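Local atomic coordinates of SusD homolog (Bacteroides thetaiotaomicron VPI-5482, PDB entry 3IHV), a protein that probably binds glycans at the outer membrane of a gut bacterium and passes them to a partner transporter, as other members of the SusD family do. Residues D22-V27 against I117-A122; N12-A17 against L95-N100; G26-N31 against Y191-G196; D109-T114 against D183-S188. All coordinates share one frame; numbering follows the deposited sequence. Where two conformers were deposited one is given.

Contact 1: D22-V27 against I117-A122; sequences DVLLGV and IAEARA
L24 of helix 17-29 packs against E119 and A120 of helix 107-135, a buried helix-helix contact in the helical, TPR-like part of the SusD fold. L24 makes the close contacts from its helix, with V27 adding a little buried surface farther off. The leucine CG stands anti to the backbone N (chi1 173°), which sends the fork toward the other helix. CD1 meets A120 and the CB of E119, lying 4.1 Å from A120 CB and 3.9 Å from A120 N. CD2 meets the carboxylate of E119, whose side chain crosses that of the leucine at about a right angle. E119, extended beyond CG, brings this carboxylate against CD2, and the two oxygens are held by partners outside the segments: OE1 accepts a hydrogen bond from Y28 OH, and OE2 forms salt bridges with R186 and R192. Those partners probably favour the ionised form of this buried acid. Between leucine and carboxylate the closest approach is L24 CD2 to E119 OE1, 3.6 Å.

Contact 2: N12-A17 against L95-N100; sequences NYMNNA and LERISN
The guanidinium of R97 carries the selenium of M14, a selenomethionine, over one face, with SE 3.4 Å above the plane and displaced toward the rim. At its edge, in the plane, lie Y13 CB and a water oxygen. R97 NH2 in turn sits at the edge of the Y13 ring, near the ring plane, and is 3.8 Å from Y13 CB. The closest selenium contact is M14 SE to R97 NE, 3.5 Å, and the two side chains cross at about a right angle. The bend at chi3 of M14 (48°) carries its methyl away from the arginine and on to the helix, where M14 CE meets I98 CB at 3.7 Å. No direct hydrogen bond joins the two segments; instead the water accepts from R97 NE at 3.1 Å and gives a weak bond to Y13 O. The far end of the arginine is held by salt bridges from NH1 to D93 and E2, which help fix how the flat group is turned. Residues 12-17 thus link helix 7-11 to helix 17-29 across the flank of helix 75-101, with M14 also touching A20 and V23 of helix 17-29 and I98 reaching back to A113 and I117 of helix 107-135.

Contact 3: G26-N31 against Y191-G196; sequences GVYRTN and YRFSKG. With EDO (1,2-ethanediol), chain N; EDO (1,2-ethanediol), chain M.
A tyrosine at the C-terminal part of helix 17-29 meets the loop that leads into helix 195-210, within the helical region of this SusD-family protein, and shows how one phenol can join a helix to a passing backbone. The Y28 hydroxyl accepts a hydrogen bond from F193 N, with OH to N 2.9 Å and an N-H...O angle of 161°. A second bond, to the E119 carboxylate of contact 1, also grips this hydroxyl. With CG anti to the carbonyl carbon (chi1 -80°), the ring is directed at the loop, where R192 lays its aliphatic part over one face: R192 CG is 4.3 Å from the Y28 ring centroid, a CH-pi contact. The F193 ring turns an edge to Y28 OH. Two 1,2-ethanediol molecules, probably from the crystallisation liquor, occupy the edge of the Y28 ring. One donates from O1 to Y191 O at 2.8 Å; the other accepts from N31 ND2 through its O2 at 3.1 Å. Around this junction, F193 packs on A122 of helix 107-135 and on I261 of strand 259-263, while N31 touches I263 of that strand and M36 and Y37 of helix 34-38.

Contact 4: D109-T114 against D183-S188; sequences DKKLAT and DQYRES
K111 lays its aliphatic chain over one face of the Y185 ring, with CE 3.5 Å from the ring centroid and only 16° off the ring normal, a close CH-pi contact. The lysine CG stands anti to its own N, and a bend at chi2 (56°) folds the chain across the ring, so CG covers the CD1-CE1 side while CE sits nearest CZ. K111 NZ ends 4.6 Å from the Y185 centroid, an off-centre cation-pi pair. Next to it on the helix, L112 takes the backbone of the same tyrosine: its CD2 methyl is 3.4 Å from Y185 O and also touches R186 CG. The loop facing helix 107-135 holds its shape through an Asx turn and Asx motif at D183, whose OD1 accepts from both Y185 N and R186 N, the latter at 3.1 Å and the former nearly in line with the C-O bond. The other oxygen, OD2, forms a salt bridge with R186 NE at 2.7 Å and takes a further bond from R186 NH2, both from the same face of the carboxylate. The bend at chi3 of R186 brings the edge of its guanidinium to D183, with the acid close to the guanidinium plane. R186 NH1 bonds the carbonyl oxygen of F193, in the approach to helix 195-210.

How the contacts relate
E119 is the meeting point of three contacts. Its OE1 lies 2.6 Å from Y28 OH of contact 3, and its OE2 forms salt bridges with R192 NH2 of contact 3 and R186 NH1 of contact 4, each at 2.9 Å. Contacts 1 and 3 share G26 and V27 on helix 17-29, with centres 7 Å apart. Contact 2 lies at the far end of that helix, its centre about 18 Å from that of contact 3. It joins contact 4 through A17 N, 3.0 Å from D109 OD2, and contact 1 through a weak hydrogen bond between Y13 OH and D22 OD2, 2.8 Å apart. Contact 3 lies nearest the chain's centre, with the Y191 side chain about 6 Å from a bound sodium ion.

Contact 1: D22-V27 against I117-A122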
loop_
_atom_site.group_PDB
_atom_site.type_symbol
_atom_site.label_atom_id
_atom_site.label_comp_id
_atom_site.label_asym_id
_atom_site.label_seq_id
_atom_site.Cartn_x
_atom_site.Cartn_y
_atom_site.Cartn_z
ATOM N N ASP A 22 -18.499 12.259 -13.590
ATOM C CA ASP A 22 -18.530 10.926 -14.211
ATOM C C ASP A 22 -17.154 10.582 -14.802
ATOM O O ASP A 22 -16.640 9.462 -14.616
ATOM C CB ASP A 22 -19.657 10.898 -15.273
ATOM C CG ASP A 22 -19.832 9.532 -15.954
ATOM O OD1 ASP A 22 -19.727 8.487 -15.286
ATOM O OD2 ASP A 22 -20.126 9.525 -17.178
ATOM N N VAL A 23 -16.540 11.546 -15.501
ATOM C CA VAL A 23 -15.208 11.324 -16.130
ATOM C C VAL A 23 -14.137 11.194 -15.049
ATOM O O VAL A 23 -13.245 10.332 -15.116
ATOM C CB VAL A 23 -14.849 12.432 -17.125
ATOM C CG1 VAL A 23 -13.449 12.181 -17.692
ATOM C CG2 VAL A 23 -15.953 12.566 -18.241
ATOM N N LEU A 24 -14.244 12.005 -13.996
ATOM C CA LEU A 24 -13.309 11.908 -12.863
ATOM C C LEU A 24 -13.340 10.533 -12.206
ATOM O O LEU A 24 -12.318 9.964 -11.873
ATOM C CB LEU A 24 -13.632 12.960 -11.788
ATOM C CG LEU A 24 -12.840 12.870 -10.495
ATOM C CD1 LEU A 24 -11.386 13.187 -10.724
ATOM C CD2 LEU A 24 -13.466 13.819 -9.446
ATOM N N LEU A 25 -14.528 9.988 -12.011
ATOM C CA LEU A 25 -14.661 8.674 -11.428
ATOM C C LEU A 25 -13.975 7.605 -12.291
ATOM O O LEU A 25 -13.510 6.605 -11.758
ATOM C CB LEU A 25 -16.139 8.351 -11.150
ATOM C CG LEU A 25 -16.761 9.149 -9.972
ATOM C CD1 LEU A 25 -18.228 8.727 -9.812
ATOM C CD2 LEU A 25 -16.050 8.993 -8.692
ATOM N N GLY A 26 -13.889 7.827 -13.600
ATOM C CA GLY A 26 -13.145 6.930 -14.475
ATOM C C GLY A 26 -11.636 6.945 -14.222
ATOM O O GLY A 26 -10.929 5.937 -14.458
ATOM N N VAL A 27 -11.108 8.082 -13.753
ATOM C CA VAL A 27 -9.713 8.154 -13.371
ATOM C C VAL A 27 -9.511 7.287 -12.117
ATOM O O VAL A 27 -8.573 6.474 -12.036
ATOM C CB VAL A 27 -9.224 9.617 -13.106
ATOM C CG1 VAL A 27 -7.685 9.628 -12.872
ATOM C CG2 VAL A 27 -9.613 10.544 -14.295
ATOM N N ILE A 117 -10.512 18.990 -10.245
ATOM C CA ILE A 117 -9.179 19.223 -10.767
ATOM C C ILE A 117 -8.178 18.768 -9.730
ATOM O O ILE A 117 -7.209 18.070 -10.051
ATOM C CB ILE A 117 -8.955 20.719 -11.156
ATOM C CG1 ILE A 117 -9.751 21.048 -12.435
ATOM C CG2 ILE A 117 -7.444 21.031 -11.340
ATOM C CD1 ILE A 117 -9.970 22.570 -12.696
ATOM N N ALA A 118 -8.421 19.141 -8.472
ATOM C CA ALA A 118 -7.536 18.760 -7.390
ATOM C C ALA A 118 -7.465 17.235 -7.224
ATOM O O ALA A 118 -6.390 16.678 -6.970
ATOM C CB ALA A 118 -8.017 19.443 -6.057
ATOM N N GLU A 119 -8.613 16.568 -7.285
ATOM C CA GLU A 119 -8.693 15.095 -7.188
ATOM C C GLU A 119 -7.939 14.422 -8.310
ATOM O O GLU A 119 -7.188 13.479 -8.072
ATOM C CB GLU A 119 -10.139 14.600 -7.170
ATOM C CG GLU A 119 -10.909 15.033 -5.940
ATOM C CD GLU A 119 -12.320 14.506 -5.959
ATOM O OE1 GLU A 119 -12.461 13.260 -6.055
ATOM O OE2 GLU A 119 -13.289 15.310 -5.889
ATOM N N ALA A 120 -8.082 14.926 -9.519
ATOM C CA ALA A 120 -7.376 14.337 -10.663
ATOM C C ALA A 120 -5.890 14.531 -10.550
ATOM O O ALA A 120 -5.110 13.631 -10.915
ATOM C CB ALA A 120 -7.923 14.921 -12.010
ATOM N N ARG A 121 -5.471 15.707 -10.102
ATOM C CA ARG A 121 -4.065 15.997 -9.926
ATOM C C ARG A 121 -3.489 15.139 -8.798
ATOM O O ARG A 121 -2.336 14.704 -8.912
ATOM C CB ARG A 121 -3.812 17.494 -9.662
ATOM C CG ARG A 121 -4.099 18.379 -10.852
ATOM C CD ARG A 121 -3.550 19.804 -10.702
ATOM N NE ARG A 121 -2.085 19.832 -10.740
ATOM C CZ ARG A 121 -1.340 20.942 -10.743
ATOM N NH1 ARG A 121 -1.896 22.141 -10.690
ATOM N NH2 ARG A 121 -0.026 20.850 -10.783
ATOM N N ALA A 122 -4.254 14.928 -7.721
ATOM C CA ALA A 122 -3.796 14.069 -6.623
ATOM C C ALA A 122 -3.598 12.636 -7.133
ATOM O O ALA A 122 -2.599 11.999 -6.821
ATOM C CB ALA A 122 -4.768 14.110 -5.425
#

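Contact 2: N12-A17 against L95-N100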
loop_
_atom_site.group_PDB
_atom_site.type_symbol
_atom_site.label_atom_id
_atom_site.label_comp_id
_atom_site.label_asym_id
_atom_site.label_seq_id
_atom_site.Cartn_x
_atom_site.Cartn_y
_atom_site.Cartn_z
ATOM N N ASN A 12 -18.295 16.560 -26.740
ATOM C CA ASN A 12 -19.738 16.578 -26.479
ATOM C C ASN A 12 -20.106 16.255 -25.025
ATOM O O ASN A 12 -21.283 16.127 -24.725
ATOM C CB ASN A 12 -20.467 15.564 -27.391
ATOM C CG ASN A 12 -20.343 15.884 -28.882
ATOM O OD1 ASN A 12 -20.778 15.093 -29.727
ATOM N ND2 ASN A 12 -19.757 17.033 -29.216
ATOM N N TYR A 13 -19.126 16.141 -24.120
ATOM C CA TYR A 13 -19.399 15.746 -22.753
ATOM C C TYR A 13 -18.762 16.783 -21.797
ATOM O O TYR A 13 -18.178 17.789 -22.237
ATOM C CB TYR A 13 -18.889 14.302 -22.519
ATOM C CG TYR A 13 -19.602 13.586 -21.372
ATOM C CD1 TYR A 13 -20.965 13.311 -21.454
ATOM C CD2 TYR A 13 -18.920 13.202 -20.209
ATOM C CE1 TYR A 13 -21.639 12.672 -20.408
ATOM C CE2 TYR A 13 -19.573 12.557 -19.162
ATOM C CZ TYR A 13 -20.940 12.295 -19.268
ATOM O OH TYR A 13 -21.628 11.668 -18.247
HETATM N N MSE A 14 -18.945 16.568 -20.501
HETATM C CA MSE A 14 -18.403 17.444 -19.454
HETATM C C MSE A 14 -18.949 18.868 -19.551
HETATM O O MSE A 14 -18.237 19.845 -19.335
HETATM C CB MSE A 14 -16.877 17.419 -19.459
HETATM C CG MSE A 14 -16.315 15.998 -19.221
HETATM SE SE MSE A 14 -14.387 15.893 -19.010
HETATM C CE MSE A 14 -14.398 17.365 -17.734
ATOM N N ASN A 15 -20.233 18.963 -19.862
ATOM C CA ASN A 15 -20.910 20.255 -19.998
ATOM C C ASN A 15 -21.338 20.879 -18.676
ATOM O O ASN A 15 -21.811 22.034 -18.649
ATOM C CB ASN A 15 -22.105 20.121 -20.938
ATOM C CG ASN A 15 -21.683 19.944 -22.377
ATOM O OD1 ASN A 15 -20.755 20.613 -22.851
ATOM N ND2 ASN A 15 -22.357 19.034 -23.086
ATOM N N ASN A 16 -21.219 20.112 -17.597
ATOM C CA ASN A 16 -21.503 20.599 -16.261
ATOM C C ASN A 16 -20.705 19.764 -15.269
ATOM O O ASN A 16 -20.024 18.822 -15.663
ATOM C CB ASN A 16 -23.001 20.586 -15.978
ATOM C CG ASN A 16 -23.626 19.225 -16.212
ATOM O OD1 ASN A 16 -23.068 18.213 -15.850
ATOM N ND2 ASN A 16 -24.791 19.213 -16.840
ATOM N N ALA A 17 -20.774 20.115 -13.990
ATOM C CA ALA A 17 -19.994 19.400 -12.980
ATOM C C ALA A 17 -20.409 17.938 -12.843
ATOM O O ALA A 17 -19.573 17.071 -12.571
ATOM C CB ALA A 17 -20.068 20.110 -11.655
ATOM N N LEU A 95 -8.119 16.694 -17.068
ATOM C CA LEU A 95 -7.578 18.039 -16.820
ATOM C C LEU A 95 -7.604 18.926 -18.074
ATOM O O LEU A 95 -8.018 20.093 -18.026
ATOM C CB LEU A 95 -6.172 17.952 -16.218
ATOM C CG LEU A 95 -6.156 17.319 -14.823
ATOM C CD1 LEU A 95 -4.782 16.864 -14.374
ATOM C CD2 LEU A 95 -6.779 18.309 -13.778
ATOM N N GLU A 96 -7.171 18.379 -19.200
ATOM C CA GLU A 96 -7.222 19.099 -20.476
ATOM C C GLU A 96 -8.643 19.510 -20.812
ATOM O O GLU A 96 -8.887 20.633 -21.202
ATOM C CB GLU A 96 -6.666 18.196 -21.595
ATOM C CG GLU A 96 -5.164 17.993 -21.486
ATOM C CD GLU A 96 -4.649 16.797 -22.267
ATOM O OE1 GLU A 96 -5.362 16.289 -23.146
ATOM O OE2 GLU A 96 -3.540 16.316 -21.940
ATOM N N ARG A 97 -9.576 18.576 -20.674
ATOM C CA ARG A 97 -10.947 18.819 -21.021
ATOM C C ARG A 97 -11.665 19.789 -20.087
ATOM O O ARG A 97 -12.353 20.703 -20.561
ATOM C CB ARG A 97 -11.689 17.507 -21.093
ATOM C CG ARG A 97 -11.238 16.666 -22.305
ATOM C CD ARG A 97 -11.705 15.243 -22.145
ATOM N NE ARG A 97 -13.154 15.085 -22.225
ATOM C CZ ARG A 97 -13.812 13.942 -21.986
ATOM N NH1 ARG A 97 -13.157 12.839 -21.644
ATOM N NH2 ARG A 97 -15.140 13.900 -22.084
ATOM N N ILE A 98 -11.503 19.612 -18.781
ATOM C CA ILE A 98 -12.179 20.520 -17.860
ATOM C C ILE A 98 -11.607 21.942 -18.004
ATOM O O ILE A 98 -12.339 22.909 -17.845
ATOM C CB ILE A 98 -12.181 19.996 -16.396
ATOM C CG1 ILE A 98 -13.401 20.584 -15.648
ATOM C CG2 ILE A 98 -10.813 20.227 -15.716
ATOM C CD1 ILE A 98 -13.708 19.889 -14.307
ATOM N N SER A 99 -10.343 22.092 -18.377
ATOM C CA SER A 99 -9.772 23.436 -18.547
ATOM C C SER A 99 -10.565 24.210 -19.597
ATOM O O SER A 99 -10.759 25.416 -19.473
ATOM C CB SER A 99 -8.276 23.391 -18.921
ATOM O OG SER A 99 -8.094 22.990 -20.272
ATOM N N ASN A 100 -11.047 23.511 -20.616
ATOM C CA ASN A 100 -11.827 24.115 -21.680
ATOM C C ASN A 100 -13.323 24.264 -21.413
ATOM O O ASN A 100 -13.984 24.970 -22.146
ATOM C CB ASN A 100 -11.650 23.290 -22.964
ATOM C CG ASN A 100 -10.244 23.396 -23.518
ATOM O OD1 ASN A 100 -9.578 24.419 -23.333
ATOM N ND2 ASN A 100 -9.775 22.337 -24.171
HETATM O O HOH W 1 -14.869 17.573 -22.928
#

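Contact 3: G26-N31 against Y191-G196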
loop_
_atom_site.group_PDB
_atom_site.type_symbol
_atom_site.label_atom_id
_atom_site.label_comp_id
_atom_site.label_asym_id
_atom_site.label_seq_id
_atom_site.Cartn_x
_atom_site.Cartn_y
_atom_site.Cartn_z
ATOM N N GLY A 26 -13.889 7.827 -13.600
ATOM C CA GLY A 26 -13.145 6.930 -14.475
ATOM C C GLY A 26 -11.636 6.945 -14.222
ATOM O O GLY A 26 -10.929 5.937 -14.458
ATOM N N VAL A 27 -11.108 8.082 -13.753
ATOM C CA VAL A 27 -9.713 8.154 -13.371
ATOM C C VAL A 27 -9.511 7.287 -12.117
ATOM O O VAL A 27 -8.573 6.474 -12.036
ATOM C CB VAL A 27 -9.224 9.617 -13.106
ATOM C CG1 VAL A 27 -7.685 9.628 -12.872
ATOM C CG2 VAL A 27 -9.613 10.544 -14.295
ATOM N N TYR A 28 -10.370 7.484 -11.124
ATOM C CA TYR A 28 -10.335 6.646 -9.944
ATOM C C TYR A 28 -10.449 5.154 -10.236
ATOM O O TYR A 28 -9.799 4.350 -9.567
ATOM C CB TYR A 28 -11.465 6.986 -9.004
ATOM C CG TYR A 28 -11.235 8.219 -8.133
ATOM C CD1 TYR A 28 -10.536 8.113 -6.950
ATOM C CD2 TYR A 28 -11.761 9.454 -8.489
ATOM C CE1 TYR A 28 -10.340 9.202 -6.124
ATOM C CE2 TYR A 28 -11.559 10.563 -7.690
ATOM C CZ TYR A 28 -10.882 10.424 -6.478
ATOM O OH TYR A 28 -10.662 11.480 -5.621
ATOM N N ARG A 29 -11.292 4.782 -11.195
ATOM C CA ARG A 29 -11.539 3.370 -11.478
ATOM C C ARG A 29 -10.237 2.665 -11.836
ATOM O O ARG A 29 -10.126 1.467 -11.641
ATOM C CB ARG A 29 -12.582 3.259 -12.588
ATOM C CG ARG A 29 -13.077 1.904 -12.962
ATOM C CD ARG A 29 -14.191 2.099 -14.058
ATOM N NE ARG A 29 -15.204 3.057 -13.592
ATOM C CZ ARG A 29 -15.632 4.171 -14.217
ATOM N NH1 ARG A 29 -15.270 4.487 -15.462
ATOM N NH2 ARG A 29 -16.517 4.944 -13.599
ATOM N N THR A 30 -9.230 3.401 -12.324
ATOM C CA THR A 30 -7.936 2.785 -12.653
ATOM C C THR A 30 -7.411 1.975 -11.457
ATOM O O THR A 30 -6.874 0.849 -11.608
ATOM C CB THR A 30 -6.893 3.830 -13.072
ATOM O OG1 THR A 30 -7.488 4.782 -13.958
ATOM C CG2 THR A 30 -5.721 3.169 -13.782
ATOM N N ASN A 31 -7.609 2.525 -10.257
ATOM C CA ASN A 31 -7.116 1.907 -9.044
ATOM C C ASN A 31 -7.600 0.500 -8.760
ATOM O O ASN A 31 -6.893 -0.205 -8.044
ATOM C CB ASN A 31 -7.417 2.787 -7.811
ATOM C CG ASN A 31 -6.531 4.012 -7.759
ATOM O OD1 ASN A 31 -5.389 3.985 -8.238
ATOM N ND2 ASN A 31 -7.034 5.065 -7.161
ATOM N N TYR A 191 -14.021 7.591 -0.115
ATOM C CA TYR A 191 -12.966 6.970 -0.936
ATOM C C TYR A 191 -12.443 7.874 -2.035
ATOM O O TYR A 191 -11.877 7.396 -3.023
ATOM C CB TYR A 191 -13.438 5.637 -1.541
ATOM C CG TYR A 191 -14.022 4.658 -0.538
ATOM C CD1 TYR A 191 -13.216 3.943 0.322
ATOM C CD2 TYR A 191 -15.409 4.434 -0.476
ATOM C CE1 TYR A 191 -13.754 3.030 1.238
ATOM C CE2 TYR A 191 -15.940 3.546 0.435
ATOM C CZ TYR A 191 -15.114 2.852 1.283
ATOM O OH TYR A 191 -15.634 1.969 2.191
ATOM N N ARG A 192 -12.671 9.183 -1.885
ATOM C CA ARG A 192 -12.149 10.164 -2.787
ATOM C C ARG A 192 -11.153 11.054 -2.032
ATOM O O ARG A 192 -11.172 11.164 -0.781
ATOM C CB ARG A 192 -13.271 10.989 -3.392
ATOM C CG ARG A 192 -14.062 10.160 -4.384
ATOM C CD ARG A 192 -15.266 10.756 -4.825
ATOM N NE ARG A 192 -15.062 12.038 -5.460
ATOM C CZ ARG A 192 -16.067 12.792 -5.866
ATOM N NH1 ARG A 192 -17.318 12.354 -5.761
ATOM N NH2 ARG A 192 -15.824 13.991 -6.385
ATOM N N PHE A 193 -10.243 11.638 -2.779
ATOM C CA PHE A 193 -9.271 12.544 -2.207
ATOM C C PHE A 193 -9.910 13.779 -1.545
ATOM O O PHE A 193 -10.766 14.465 -2.126
ATOM C CB PHE A 193 -8.286 13.061 -3.273
ATOM C CG PHE A 193 -7.047 12.215 -3.409
ATOM C CD1 PHE A 193 -6.012 12.359 -2.500
ATOM C CD2 PHE A 193 -6.912 11.299 -4.430
ATOM C CE1 PHE A 193 -4.862 11.590 -2.585
ATOM C CE2 PHE A 193 -5.747 10.518 -4.521
ATOM C CZ PHE A 193 -4.727 10.680 -3.605
ATOM N N SER A 194 -9.401 14.069 -0.360
ATOM C CA SER A 194 -9.693 15.263 0.408
ATOM C C SER A 194 -8.342 15.765 0.913
ATOM O O SER A 194 -7.333 15.089 0.741
ATOM C CB SER A 194 -10.641 15.002 1.545
ATOM O OG SER A 194 -11.958 14.766 1.034
ATOM N N LYS A 195 -8.338 16.910 1.581
ATOM C CA LYS A 195 -7.085 17.558 1.967
ATOM C C LYS A 195 -6.168 16.703 2.817
ATOM O O LYS A 195 -4.938 16.731 2.640
ATOM C CB LYS A 195 -7.332 18.899 2.682
ATOM C CG LYS A 195 -6.089 19.772 2.623
ATOM C CD LYS A 195 -6.106 20.971 3.555
ATOM C CE LYS A 195 -7.218 21.934 3.320
ATOM N NZ LYS A 195 -7.148 22.671 2.002
ATOM N N GLY A 196 -6.747 15.944 3.737
ATOM C CA GLY A 196 -5.939 15.080 4.616
ATOM C C GLY A 196 -5.126 14.075 3.850
ATOM O O GLY A 196 -3.953 13.883 4.135
HETATM C C1 EDO N . -8.325 7.327 -3.688
HETATM O O1 EDO N . -9.160 8.109 -2.809
HETATM C C2 EDO N . -8.564 5.824 -3.470
HETATM O O2 EDO N . -9.939 5.422 -3.540
HETATM C C1 EDO M . -11.955 3.022 -5.775
HETATM O O1 EDO M . -12.069 3.528 -4.455
HETATM C C2 EDO M . -11.078 3.912 -6.635
HETATM O O2 EDO M . -9.844 4.328 -6.035
#

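Contact 4: D109-T114 against D183-S188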
loop_
_atom_site.group_PDB
_atom_site.type_symbol
_atom_site.label_atom_id
_atom_site.label_comp_id
_atom_site.label_asym_id
_atom_site.label_seq_id
_atom_site.Cartn_x
_atom_site.Cartn_y
_atom_site.Cartn_z
ATOM N N ASP A 109 -20.941 24.936 -9.940
ATOM C CA ASP A 109 -20.179 23.924 -10.680
ATOM C C ASP A 109 -18.715 24.276 -10.870
ATOM O O ASP A 109 -17.893 23.359 -10.942
ATOM C CB ASP A 109 -20.827 23.638 -12.044
ATOM C CG ASP A 109 -22.054 22.738 -11.922
ATOM O OD1 ASP A 109 -22.495 22.558 -10.790
ATOM O OD2 ASP A 109 -22.585 22.262 -12.960
ATOM N N LYS A 110 -18.382 25.572 -10.980
ATOM C CA LYS A 110 -16.958 25.959 -11.062
ATOM C C LYS A 110 -16.230 25.544 -9.796
ATOM O O LYS A 110 -15.087 25.087 -9.848
ATOM C CB LYS A 110 -16.771 27.479 -11.248
ATOM C CG LYS A 110 -17.257 28.027 -12.548
ATOM C CD LYS A 110 -17.003 29.555 -12.510
ATOM C CE LYS A 110 -17.636 30.313 -13.600
ATOM N NZ LYS A 110 -17.177 29.910 -14.911
ATOM N N LYS A 111 -16.900 25.690 -8.646
ATOM C CA LYS A 111 -16.300 25.321 -7.374
ATOM C C LYS A 111 -16.029 23.821 -7.343
ATOM O O LYS A 111 -14.914 23.362 -7.032
ATOM C CB LYS A 111 -17.206 25.742 -6.232
ATOM C CG LYS A 111 -16.731 25.330 -4.863
ATOM C CD LYS A 111 -15.311 25.848 -4.543
ATOM C CE LYS A 111 -14.948 25.480 -3.151
ATOM N NZ LYS A 111 -13.538 25.780 -2.822
ATOM N N LEU A 112 -17.049 23.051 -7.700
ATOM C CA LEU A 112 -16.897 21.594 -7.777
ATOM C C LEU A 112 -15.776 21.235 -8.758
ATOM O O LEU A 112 -14.944 20.367 -8.461
ATOM C CB LEU A 112 -18.223 20.941 -8.172
ATOM C CG LEU A 112 -19.310 20.911 -7.068
ATOM C CD1 LEU A 112 -20.651 20.528 -7.740
ATOM C CD2 LEU A 112 -18.962 19.953 -5.933
ATOM N N ALA A 113 -15.738 21.915 -9.911
ATOM C CA ALA A 113 -14.712 21.668 -10.915
ATOM C C ALA A 113 -13.312 21.845 -10.347
ATOM O O ALA A 113 -12.454 21.031 -10.643
ATOM C CB ALA A 113 -14.908 22.534 -12.161
ATOM N N THR A 114 -13.088 22.850 -9.492
ATOM C CA THR A 114 -11.763 23.011 -8.899
ATOM C C THR A 114 -11.432 21.833 -7.976
ATOM O O THR A 114 -10.304 21.348 -7.946
ATOM C CB THR A 114 -11.570 24.364 -8.163
ATOM O OG1 THR A 114 -12.438 24.461 -7.018
ATOM C CG2 THR A 114 -11.813 25.528 -9.133
ATOM N N ASP A 183 -16.193 19.282 4.251
ATOM C CA ASP A 183 -16.722 19.393 2.903
ATOM C C ASP A 183 -18.238 19.518 2.783
ATOM O O ASP A 183 -18.960 18.559 3.006
ATOM C CB ASP A 183 -16.220 18.158 2.154
ATOM C CG ASP A 183 -16.537 18.150 0.676
ATOM O OD1 ASP A 183 -17.111 19.108 0.146
ATOM O OD2 ASP A 183 -16.134 17.130 0.040
ATOM N N GLN A 184 -18.709 20.712 2.465
ATOM C CA GLN A 184 -20.121 20.889 2.190
ATOM C C GLN A 184 -20.345 21.218 0.706
ATOM O O GLN A 184 -21.380 21.756 0.354
ATOM C CB GLN A 184 -20.768 21.890 3.165
ATOM C CG GLN A 184 -20.776 21.308 4.633
ATOM C CD GLN A 184 -21.643 22.102 5.617
ATOM O OE1 GLN A 184 -22.517 22.875 5.225
ATOM N NE2 GLN A 184 -21.398 21.895 6.914
ATOM N N TYR A 185 -19.377 20.871 -0.157
ATOM C CA TYR A 185 -19.512 21.054 -1.624
ATOM C C TYR A 185 -19.903 19.753 -2.348
ATOM O O TYR A 185 -20.846 19.718 -3.151
ATOM C CB TYR A 185 -18.210 21.569 -2.216
ATOM C CG TYR A 185 -17.750 22.844 -1.563
ATOM C CD1 TYR A 185 -18.418 24.029 -1.771
ATOM C CD2 TYR A 185 -16.628 22.852 -0.747
ATOM C CE1 TYR A 185 -17.995 25.209 -1.155
ATOM C CE2 TYR A 185 -16.199 24.012 -0.135
ATOM C CZ TYR A 185 -16.871 25.168 -0.337
ATOM O OH TYR A 185 -16.403 26.305 0.284
ATOM N N ARG A 186 -19.183 18.688 -2.062
ATOM C CA ARG A 186 -19.433 17.385 -2.671
ATOM C C ARG A 186 -20.532 16.603 -1.911
ATOM O O ARG A 186 -20.558 16.594 -0.702
ATOM C CB ARG A 186 -18.139 16.592 -2.743
ATOM C CG ARG A 186 -17.093 17.225 -3.713
ATOM C CD ARG A 186 -15.797 16.465 -3.703
ATOM N NE ARG A 186 -15.160 16.564 -2.395
ATOM C CZ ARG A 186 -13.967 16.070 -2.104
ATOM N NH1 ARG A 186 -13.278 15.440 -3.016
ATOM N NH2 ARG A 186 -13.470 16.188 -0.880
ATOM N N GLU A 187 -21.445 15.951 -2.608
ATOM C CA GLU A 187 -22.485 15.220 -1.863
ATOM C C GLU A 187 -21.884 14.083 -1.045
ATOM O O GLU A 187 -22.372 13.775 0.026
ATOM C CB GLU A 187 -23.612 14.718 -2.756
ATOM C CG GLU A 187 -23.205 13.825 -3.885
ATOM C CD GLU A 187 -24.413 13.154 -4.571
ATOM O OE1 GLU A 187 -25.557 13.295 -4.048
ATOM O OE2 GLU A 187 -24.196 12.485 -5.619
ATOM N N SER A 188 -20.810 13.493 -1.551
ATOM C CA SER A 188 -20.113 12.414 -0.877
ATOM C C SER A 188 -18.651 12.463 -1.261
ATOM O O SER A 188 -18.334 12.662 -2.433
ATOM C CB SER A 188 -20.697 11.087 -1.371
ATOM O OG SER A 188 -19.886 9.989 -1.040
#